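Local coordinates for PilO protein (Pseudomonas aeruginosa, PDB 2RJZ) that forms with PilN the inner-membrane heterodimer that underlies the PilM/PilN/PilO/PilP complex needed to assemble type IV pili, at residues P45-D50 against L102-T107; Y76-I81 against L129-R134; S84-Y89 against K123-I128. All blocks are in the same frame, centred on the assembly; numbering follows the deposited sequence.

Interaction 1: residues P45-D50 against L102-T107; sequences PGLLED and LPRIVT. With SO4 (sulfate ion), chain D.
The guanidinium of R104 lies with one face against the helix backbone: the carbonyl carbon of G46 is centred 3.5 Å above its plane, with the amide nitrogen of L47 beside it. With no side chain, G46 lets R104 NH2 come to 3.6 Å from its CA. At the edge, R104 NE points almost straight (166°) to D50 OD2, 2.9 Å away and in the guanidinium plane, although this oxygen is met on its anti side and the two flat groups are turned 47° apart. NH2 adds a weak bond to the same oxygen, then sends a straight one to sulfate O4, while R104 NH1 reaches sulfate O3 at 2.7 Å. D50 and E43, with the sulfate in this crystal (probably from the crystallisation liquor), hold the group in its rotation.

Beside the salt bridge, L47 has CG anti to the backbone N (chi1 179°), which brings L47 CD1 to 3.9 Å from V106 CB; CD1 and CD2 both pack on the V106 side chain. L102 sets both methyls against D50 CB. The contact ties helix 43-57 to the turn that leads into strand 106-115. L47 also touches T132 and I81 of the sheet, E43 adds a further carboxylate at R104 NH1, and I105 packs on F7 of the second subunit.

Interaction 2: residues Y76-I81 against L129-R134; sequences YIELPI and LAKTYR. With SO4 (sulfate ion), chain C.
Y76 lies alongside Y133, the two side chains pointing the same way with CD1 of Y76 3.8 Å from CD1 of Y133. Large aromatic side chains suit these two positions, since both rings meet F31 of helix 17-36 edge-to-face and both residues pack on L35.

I77 pairs with R134 through two backbone hydrogen bonds. On the face shared with L79, I81 and T132, the I77 methyl CD1 sits over the R134 guanidinium, 3.5 Å above its plane and offset toward the rim, while NE of R134 turns to E70 on the neighbouring strand. The face of a guanidinium carries no N-H and tolerates a methyl, while its N-H groups point out at the edge.

E78, back on the Y133 face, sets its CB 3.7 Å from Y133 CD1. Its extended chain carries E78 OE2 to K131 NZ at 3.2 Å, the amine coming from above the carboxylate plane. K131 also approaches a sulfate, at a distance too short to be reliable.

L79 exchanges backbone bonds with T132 and lays its CB 3.9 Å from T132 CG2; T132 OG1 is taken up by I105 O. P80, in a non-hydrogen-bonded pair with K131, loses no bond to this neighbour by lacking an N-H, and P80 CB meets L129 CD1 at 3.9 Å. I81 closes the run with two nearly straight bonds to A130, whose small side chain fits the buried face near L108.

This is regular antiparallel pairing of the two central strands in a four-stranded sheet of order 1-2-4-3. With helices 43-57 and 89-100 it makes an αββαββ topology, consistent with the circularly permuted ferredoxin-like fold of the EpsM clan.

Interaction 3: residues S84-Y89 against K123-I128; sequences SVVGGY and KLRMSI
V85 overlaps M126 side by side: its CG2 methyl lies 4.0 Å from the M126 terminal methyl CE. The methionine chain runs out extended and bends only at its last torsion (chi3 61°), which turns CE alongside the valine methyl. The M126 side chain also meets L92 and V96 of helix 89-100, so an unbranched apolar chain suits the seam between sheet and helix. Beneath the pair the backbones exchange two hydrogen bonds, V85 N to M126 O at 3.0 Å and M126 N to V85 O at 2.9 Å.

On the opposite face V86 CG2 packs at 3.8 Å from R125 NE, its methyl meeting the arginine obliquely. The aliphatic part of R125 passes the valine, while the guanidinium forms a salt bridge through NH2 with E63 of the outer strand. S84 and S127 face each other farther along with OG atoms 4.1 Å apart, too distant to bond; small polar residues fit this partly exposed stretch.

G87 forms the last hydrogen-bonded pair with L124, the G87 carbonyl oxygen receiving L124 N at 2.7 Å. Its backbone is almost fully stretched (phi 174°, psi -162°), an extended conformation that glycine adopts readily. G88 then stands at the N-cap of helix 89-100, and Y89 starts the first turn with its CB 3.8 Å from L124 CD1. Leucine here fills the corner between strand end and helix start, where Y89 of the second subunit also packs on it.

The whole is the far end of an antiparallel strand pair, with the chain passing from strand directly into helix. Such a strand-to-helix junction joins the two αββ halves of the ferredoxin-like topology, whose second helix, 89-100, covers the V85, L124 and M126 face of the sheet.

In the fold
Interactions 2 and 3 are successive parts of one strand pair, 76-87 with 124-135, and their centres lie 21 Å apart along it. Interaction 1 fastens helix 43-57 to the turn entering strand 106-115, an edge strand of the same sheet, its centre 11 Å from that of interaction 2. These two touch: T107 OG1 is 2.5 Å from Y133 OH, a probable hydrogen bond, and V106 CG2 packs 3.5 Å from K131 O. Interactions 1 and 3 do not meet, their nearest atoms being about 7 Å apart, yet both reach the second subunit. A separate sulfate, probably from the crystallisation liquor, lies beside each of interactions 1 and 2 in this periplasmic domain of sheet and helices.

Interaction 1: residues P45-D50 against L102-T107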
loop_
_atom_site.group_PDB
_atom_site.type_symbol
_atom_site.label_atom_id
_atom_site.label_comp_id
_atom_site.label_asym_id
_atom_site.label_seq_id
_atom_site.Cartn_x
_atom_site.Cartn_y
_atom_site.Cartn_z
ATOM N N PRO A 45 -8.337 -12.233 -13.527
ATOM C CA PRO A 45 -8.182 -11.926 -14.945
ATOM C C PRO A 45 -8.649 -10.510 -15.291
ATOM O O PRO A 45 -8.045 -9.848 -16.153
ATOM C CB PRO A 45 -9.095 -12.974 -15.630
ATOM C CG PRO A 45 -9.265 -14.053 -14.614
ATOM C CD PRO A 45 -9.334 -13.304 -13.323
ATOM N N GLY A 46 -9.732 -10.080 -14.639
ATOM C CA GLY A 46 -10.242 -8.730 -14.780
ATOM C C GLY A 46 -9.253 -7.723 -14.215
ATOM O O GLY A 46 -9.000 -6.665 -14.825
ATOM N N LEU A 47 -8.669 -8.048 -13.067
ATOM C CA LEU A 47 -7.614 -7.192 -12.508
ATOM C C LEU A 47 -6.453 -7.008 -13.506
ATOM O O LEU A 47 -6.049 -5.878 -13.814
ATOM C CB LEU A 47 -7.102 -7.718 -11.146
ATOM C CG LEU A 47 -5.976 -6.895 -10.491
ATOM C CD1 LEU A 47 -6.408 -5.469 -10.184
ATOM C CD2 LEU A 47 -5.557 -7.581 -9.212
ATOM N N LEU A 48 -5.947 -8.122 -14.029
ATOM C CA LEU A 48 -4.856 -8.076 -14.996
ATOM C C LEU A 48 -5.203 -7.267 -16.220
ATOM O O LEU A 48 -4.379 -6.504 -16.721
ATOM C CB LEU A 48 -4.386 -9.487 -15.381
ATOM C CG LEU A 48 -3.801 -10.305 -14.210
ATOM C CD1 LEU A 48 -3.198 -11.615 -14.740
ATOM C CD2 LEU A 48 -2.754 -9.526 -13.378
ATOM N N GLU A 49 -6.435 -7.412 -16.681
ATOM C CA GLU A 49 -6.927 -6.601 -17.795
ATOM C C GLU A 49 -6.887 -5.088 -17.467
ATOM O O GLU A 49 -6.470 -4.293 -18.294
ATOM C CB GLU A 49 -8.360 -7.016 -18.146
ATOM C CG GLU A 49 -8.980 -6.126 -19.192
ATOM C CD GLU A 49 -10.481 -6.174 -19.188
ATOM O OE1 GLU A 49 -11.077 -6.482 -18.123
ATOM O OE2 GLU A 49 -11.073 -5.883 -20.250
ATOM N N ASP A 50 -7.354 -4.698 -16.279
ATOM C CA ASP A 50 -7.367 -3.272 -15.884
ATOM C C ASP A 50 -5.978 -2.729 -15.656
ATOM O O ASP A 50 -5.673 -1.613 -16.067
ATOM C CB ASP A 50 -8.172 -3.064 -14.603
ATOM C CG ASP A 50 -9.653 -3.156 -14.837
ATOM O OD1 ASP A 50 -10.052 -2.963 -15.999
ATOM O OD2 ASP A 50 -10.417 -3.413 -13.867
ATOM N N LEU A 102 -8.412 1.903 -9.073
ATOM C CA LEU A 102 -9.269 0.951 -9.790
ATOM C C LEU A 102 -10.421 0.416 -8.933
ATOM O O LEU A 102 -10.282 0.289 -7.706
ATOM C CB LEU A 102 -8.457 -0.259 -10.264
ATOM C CG LEU A 102 -7.431 -0.129 -11.393
ATOM C CD1 LEU A 102 -6.641 -1.457 -11.555
ATOM C CD2 LEU A 102 -8.107 0.268 -12.688
ATOM N N PRO A 103 -11.549 0.043 -9.578
ATOM C CA PRO A 103 -12.665 -0.520 -8.823
ATOM C C PRO A 103 -12.417 -2.002 -8.542
ATOM O O PRO A 103 -13.217 -2.853 -8.953
ATOM C CB PRO A 103 -13.867 -0.362 -9.781
ATOM C CG PRO A 103 -13.314 0.221 -11.065
ATOM C CD PRO A 103 -11.840 0.080 -11.023
ATOM N N ARG A 104 -11.287 -2.290 -7.890
ATOM C CA ARG A 104 -10.840 -3.651 -7.577
ATOM C C ARG A 104 -10.213 -3.601 -6.186
ATOM O O ARG A 104 -9.748 -2.535 -5.751
ATOM C CB ARG A 104 -9.760 -4.127 -8.572
ATOM C CG ARG A 104 -10.155 -4.101 -10.060
ATOM C CD ARG A 104 -10.674 -5.457 -10.526
ATOM N NE ARG A 104 -11.156 -5.370 -11.899
ATOM C CZ ARG A 104 -12.010 -6.232 -12.444
ATOM N NH1 ARG A 104 -12.467 -7.244 -11.721
ATOM N NH2 ARG A 104 -12.395 -6.083 -13.712
ATOM N N ILE A 105 -10.175 -4.749 -5.516
ATOM C CA ILE A 105 -9.527 -4.896 -4.227
ATOM C C ILE A 105 -8.068 -5.246 -4.556
ATOM O O ILE A 105 -7.723 -6.405 -4.789
ATOM C CB ILE A 105 -10.178 -6.026 -3.338
ATOM C CG1 ILE A 105 -11.715 -5.895 -3.236
ATOM C CG2 ILE A 105 -9.460 -6.123 -1.982
ATOM C CD1 ILE A 105 -12.249 -4.538 -2.819
ATOM N N VAL A 106 -7.237 -4.215 -4.636
ATOM C CA VAL A 106 -5.838 -4.380 -5.016
ATOM C C VAL A 106 -4.987 -3.405 -4.197
ATOM O O VAL A 106 -5.312 -2.228 -4.108
ATOM C CB VAL A 106 -5.616 -4.213 -6.552
ATOM C CG1 VAL A 106 -6.078 -2.842 -7.040
ATOM C CG2 VAL A 106 -4.157 -4.478 -6.926
ATOM N N THR A 107 -3.937 -3.917 -3.568
ATOM C CA THR A 107 -3.047 -3.066 -2.803
ATOM C C THR A 107 -1.683 -3.083 -3.494
ATOM O O THR A 107 -1.315 -4.078 -4.152
ATOM C CB THR A 107 -2.926 -3.536 -1.337
ATOM O OG1 THR A 107 -2.486 -4.896 -1.308
ATOM C CG2 THR A 107 -4.251 -3.421 -0.600
HETATM S S SO4 D . -14.718 -8.752 -14.136
HETATM O O1 SO4 D . -15.124 -9.933 -14.906
HETATM O O2 SO4 D . -15.890 -8.116 -13.539
HETATM O O3 SO4 D . -13.775 -9.170 -13.098
HETATM O O4 SO4 D . -14.070 -7.788 -15.032
HETATM O O HOH W 1 -12.021 -4.669 -16.646
#

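Interaction 2: residues Y76-I81 against L129-R134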
loop_
_atom_site.group_PDB
_atom_site.type_symbol
_atom_site.label_atom_id
_atom_site.label_comp_id
_atom_site.label_asym_id
_atom_site.label_seq_id
_atom_site.Cartn_x
_atom_site.Cartn_y
_atom_site.Cartn_z
ATOM N N TYR A 76 -8.863 -15.238 4.502
ATOM C CA TYR A 76 -8.608 -14.712 3.171
ATOM C C TYR A 76 -7.272 -15.236 2.698
ATOM O O TYR A 76 -6.417 -15.633 3.496
ATOM C CB TYR A 76 -8.641 -13.167 3.144
ATOM C CG TYR A 76 -7.486 -12.517 3.884
ATOM C CD1 TYR A 76 -6.301 -12.215 3.240
ATOM C CD2 TYR A 76 -7.592 -12.212 5.246
ATOM C CE1 TYR A 76 -5.234 -11.627 3.935
ATOM C CE2 TYR A 76 -6.547 -11.643 5.937
ATOM C CZ TYR A 76 -5.377 -11.355 5.284
ATOM O OH TYR A 76 -4.352 -10.781 5.986
ATOM N N ILE A 77 -7.116 -15.250 1.381
ATOM C CA ILE A 77 -5.898 -15.691 0.734
ATOM C C ILE A 77 -5.373 -14.523 -0.109
ATOM O O ILE A 77 -6.143 -13.877 -0.830
ATOM C CB ILE A 77 -6.191 -16.943 -0.152
ATOM C CG1 ILE A 77 -6.823 -18.050 0.705
ATOM C CG2 ILE A 77 -4.910 -17.448 -0.878
ATOM C CD1 ILE A 77 -7.564 -19.118 -0.102
ATOM N N GLU A 78 -4.087 -14.228 0.011
ATOM C CA GLU A 78 -3.499 -13.174 -0.787
ATOM C C GLU A 78 -2.820 -13.755 -2.017
ATOM O O GLU A 78 -2.275 -14.866 -1.992
ATOM C CB GLU A 78 -2.573 -12.250 0.022
ATOM C CG GLU A 78 -1.230 -12.833 0.341
ATOM C CD GLU A 78 -0.339 -11.930 1.194
ATOM O OE1 GLU A 78 -0.818 -11.366 2.224
ATOM O OE2 GLU A 78 0.865 -11.826 0.824
ATOM N N LEU A 79 -2.904 -12.990 -3.104
ATOM C CA LEU A 79 -2.360 -13.410 -4.374
ATOM C C LEU A 79 -1.418 -12.299 -4.841
ATOM O O LEU A 79 -1.884 -11.280 -5.315
ATOM C CB LEU A 79 -3.509 -13.663 -5.372
ATOM C CG LEU A 79 -4.648 -14.684 -5.039
ATOM C CD1 LEU A 79 -5.768 -14.229 -4.049
ATOM C CD2 LEU A 79 -5.330 -15.167 -6.326
ATOM N N PRO A 80 -0.093 -12.485 -4.659
ATOM C CA PRO A 80 0.918 -11.487 -5.048
ATOM C C PRO A 80 1.214 -11.525 -6.540
ATOM O O PRO A 80 1.454 -12.597 -7.104
ATOM C CB PRO A 80 2.178 -11.897 -4.247
ATOM C CG PRO A 80 1.759 -13.095 -3.379
ATOM C CD PRO A 80 0.526 -13.669 -4.023
ATOM N N ILE A 81 1.183 -10.351 -7.163
ATOM C CA ILE A 81 1.438 -10.192 -8.577
ATOM C C ILE A 81 2.558 -9.164 -8.738
ATOM O O ILE A 81 2.393 -7.978 -8.392
ATOM C CB ILE A 81 0.191 -9.645 -9.284
ATOM C CG1 ILE A 81 -1.024 -10.549 -9.036
ATOM C CG2 ILE A 81 0.451 -9.418 -10.776
ATOM C CD1 ILE A 81 -2.354 -9.820 -9.162
ATOM N N LEU A 129 5.255 -4.741 -6.696
ATOM C CA LEU A 129 4.393 -5.807 -6.194
ATOM C C LEU A 129 2.951 -5.310 -5.894
ATOM O O LEU A 129 2.754 -4.328 -5.157
ATOM C CB LEU A 129 5.024 -6.459 -4.965
ATOM C CG LEU A 129 4.309 -7.649 -4.326
ATOM C CD1 LEU A 129 4.314 -8.818 -5.313
ATOM C CD2 LEU A 129 5.052 -8.017 -3.028
ATOM N N ALA A 130 1.970 -5.958 -6.523
ATOM C CA ALA A 130 0.569 -5.724 -6.269
ATOM C C ALA A 130 0.051 -6.973 -5.565
ATOM O O ALA A 130 0.677 -8.032 -5.640
ATOM C CB ALA A 130 -0.200 -5.485 -7.575
ATOM N N LYS A 131 -1.052 -6.837 -4.833
ATOM C CA LYS A 131 -1.703 -7.998 -4.249
ATOM C C LYS A 131 -3.174 -7.883 -4.404
ATOM O O LYS A 131 -3.760 -6.805 -4.310
ATOM C CB LYS A 131 -1.422 -8.146 -2.750
ATOM C CG LYS A 131 -0.047 -8.596 -2.408
ATOM C CD LYS A 131 0.147 -8.465 -0.921
ATOM C CE LYS A 131 1.589 -8.761 -0.576
ATOM N NZ LYS A 131 1.771 -8.784 0.888
ATOM N N THR A 132 -3.781 -9.031 -4.631
ATOM C CA THR A 132 -5.198 -9.106 -4.519
ATOM C C THR A 132 -5.527 -10.254 -3.554
ATOM O O THR A 132 -4.631 -10.986 -3.104
ATOM C CB THR A 132 -5.880 -9.210 -5.901
ATOM O OG1 THR A 132 -7.278 -8.885 -5.746
ATOM C CG2 THR A 132 -5.682 -10.617 -6.519
ATOM N N TYR A 133 -6.808 -10.402 -3.252
ATOM C CA TYR A 133 -7.249 -11.223 -2.158
ATOM C C TYR A 133 -8.563 -11.936 -2.512
ATOM O O TYR A 133 -9.409 -11.414 -3.261
ATOM C CB TYR A 133 -7.446 -10.365 -0.889
ATOM C CG TYR A 133 -6.271 -9.441 -0.550
ATOM C CD1 TYR A 133 -5.312 -9.795 0.426
ATOM C CD2 TYR A 133 -6.121 -8.221 -1.217
ATOM C CE1 TYR A 133 -4.244 -8.919 0.725
ATOM C CE2 TYR A 133 -5.076 -7.368 -0.948
ATOM C CZ TYR A 133 -4.143 -7.708 0.018
ATOM O OH TYR A 133 -3.125 -6.803 0.230
ATOM N N ARG A 134 -8.737 -13.123 -1.943
ATOM C CA ARG A 134 -10.023 -13.797 -2.039
ATOM C C ARG A 134 -10.361 -14.444 -0.700
ATOM O O ARG A 134 -9.458 -14.727 0.097
ATOM C CB ARG A 134 -9.996 -14.812 -3.176
ATOM C CG ARG A 134 -9.238 -16.075 -2.870
ATOM C CD ARG A 134 -8.951 -16.834 -4.167
ATOM N NE ARG A 134 -7.955 -17.898 -4.002
ATOM C CZ ARG A 134 -8.240 -19.144 -3.623
ATOM N NH1 ARG A 134 -9.501 -19.485 -3.331
ATOM N NH2 ARG A 134 -7.262 -20.046 -3.526
HETATM S S SO4 C . 4.256 -6.880 2.000
HETATM O O1 SO4 C . 4.632 -7.154 0.602
HETATM O O2 SO4 C . 2.861 -7.227 2.289
HETATM O O3 SO4 C . 5.085 -7.700 2.892
HETATM O O4 SO4 C . 4.420 -5.442 2.278
#

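Interaction 3: residues S84-Y89 against K123-I128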
loop_
_atom_site.group_PDB
_atom_site.type_symbol
_atom_site.label_atom_id
_atom_site.label_comp_id
_atom_site.label_asym_id
_atom_site.label_seq_id
_atom_site.Cartn_x
_atom_site.Cartn_y
_atom_site.Cartn_z
ATOM N N SER A 84 6.390 -5.815 -14.052
ATOM C CA SER A 84 7.496 -5.086 -14.668
ATOM C C SER A 84 7.041 -4.267 -15.865
ATOM O O SER A 84 6.516 -4.811 -16.848
ATOM C CB SER A 84 8.598 -6.044 -15.143
ATOM O OG SER A 84 9.183 -6.723 -14.048
ATOM N N VAL A 85 7.275 -2.969 -15.791
ATOM C CA VAL A 85 6.915 -2.042 -16.851
ATOM C C VAL A 85 8.120 -1.144 -17.172
ATOM O O VAL A 85 9.081 -1.088 -16.401
ATOM C CB VAL A 85 5.689 -1.178 -16.460
ATOM C CG1 VAL A 85 4.482 -2.046 -16.334
ATOM C CG2 VAL A 85 5.921 -0.447 -15.144
ATOM N N VAL A 86 8.058 -0.471 -18.312
ATOM C CA VAL A 86 9.118 0.423 -18.793
ATOM C C VAL A 86 8.405 1.683 -19.322
ATOM O O VAL A 86 7.369 1.571 -19.989
ATOM C CB VAL A 86 9.988 -0.244 -19.913
ATOM C CG1 VAL A 86 10.952 0.770 -20.571
ATOM C CG2 VAL A 86 10.809 -1.406 -19.347
ATOM N N GLY A 87 8.912 2.857 -18.947
ATOM C CA GLY A 87 8.476 4.121 -19.527
ATOM C C GLY A 87 9.098 5.316 -18.818
ATOM O O GLY A 87 10.090 5.174 -18.097
ATOM N N GLY A 88 8.508 6.497 -19.008
ATOM C CA GLY A 88 9.045 7.743 -18.423
ATOM C C GLY A 88 8.651 7.954 -16.973
ATOM O O GLY A 88 7.708 7.338 -16.476
ATOM N N TYR A 89 9.354 8.858 -16.299
ATOM C CA TYR A 89 9.191 8.999 -14.853
ATOM C C TYR A 89 7.799 9.454 -14.372
ATOM O O TYR A 89 7.290 8.956 -13.356
ATOM C CB TYR A 89 10.354 9.805 -14.236
ATOM C CG TYR A 89 10.499 11.224 -14.711
ATOM C CD1 TYR A 89 9.727 12.245 -14.148
ATOM C CD2 TYR A 89 11.435 11.563 -15.694
ATOM C CE1 TYR A 89 9.848 13.589 -14.565
ATOM C CE2 TYR A 89 11.571 12.925 -16.135
ATOM C CZ TYR A 89 10.767 13.917 -15.550
ATOM O OH TYR A 89 10.871 15.240 -15.928
ATOM N N LYS A 123 13.432 6.424 -20.506
ATOM C CA LYS A 123 12.990 5.054 -20.303
ATOM C C LYS A 123 13.530 4.444 -18.993
ATOM O O LYS A 123 14.719 4.104 -18.876
ATOM C CB LYS A 123 13.242 4.176 -21.538
ATOM C CG LYS A 123 14.727 4.121 -22.016
ATOM C CD LYS A 123 14.895 3.475 -23.421
ATOM C CE LYS A 123 15.205 4.538 -24.481
ATOM N NZ LYS A 123 16.372 5.384 -24.031
ATOM N N LEU A 124 12.624 4.320 -18.015
ATOM C CA LEU A 124 12.908 3.624 -16.767
ATOM C C LEU A 124 12.117 2.319 -16.622
ATOM O O LEU A 124 10.961 2.204 -17.036
ATOM C CB LEU A 124 12.647 4.528 -15.547
ATOM C CG LEU A 124 13.223 5.963 -15.497
ATOM C CD1 LEU A 124 12.657 6.723 -14.287
ATOM C CD2 LEU A 124 14.746 5.994 -15.460
ATOM N N ARG A 125 12.763 1.342 -16.003
ATOM C CA ARG A 125 12.143 0.078 -15.702
ATOM C C ARG A 125 11.707 0.108 -14.243
ATOM O O ARG A 125 12.521 0.425 -13.373
ATOM C CB ARG A 125 13.132 -1.067 -15.956
ATOM C CG ARG A 125 12.524 -2.449 -15.803
ATOM C CD ARG A 125 13.477 -3.547 -16.335
ATOM N NE ARG A 125 13.384 -3.693 -17.789
ATOM C CZ ARG A 125 14.382 -3.505 -18.648
ATOM N NH1 ARG A 125 15.597 -3.168 -18.219
ATOM N NH2 ARG A 125 14.161 -3.669 -19.950
ATOM N N MET A 126 10.434 -0.199 -13.987
ATOM C CA MET A 126 9.916 -0.350 -12.629
ATOM C C MET A 126 9.410 -1.782 -12.424
ATOM O O MET A 126 8.639 -2.306 -13.246
ATOM C CB MET A 126 8.754 0.622 -12.355
ATOM C CG MET A 126 8.267 0.626 -10.861
ATOM S SD MET A 126 6.977 1.833 -10.433
ATOM C CE MET A 126 5.668 1.288 -11.505
ATOM N N SER A 127 9.836 -2.404 -11.329
ATOM C CA SER A 127 9.173 -3.606 -10.833
ATOM C C SER A 127 8.343 -3.250 -9.591
ATOM O O SER A 127 8.843 -2.582 -8.685
ATOM C CB SER A 127 10.213 -4.653 -10.500
ATOM O OG SER A 127 9.552 -5.821 -10.049
ATOM N N ILE A 128 7.066 -3.617 -9.569
ATOM C CA ILE A 128 6.197 -3.308 -8.418
ATOM C C ILE A 128 5.391 -4.530 -7.995
ATOM O O ILE A 128 4.913 -5.281 -8.835
ATOM C CB ILE A 128 5.276 -2.067 -8.688
ATOM C CG1 ILE A 128 4.578 -1.582 -7.411
ATOM C CG2 ILE A 128 4.255 -2.322 -9.794
ATOM C CD1 ILE A 128 3.833 -0.230 -7.576
#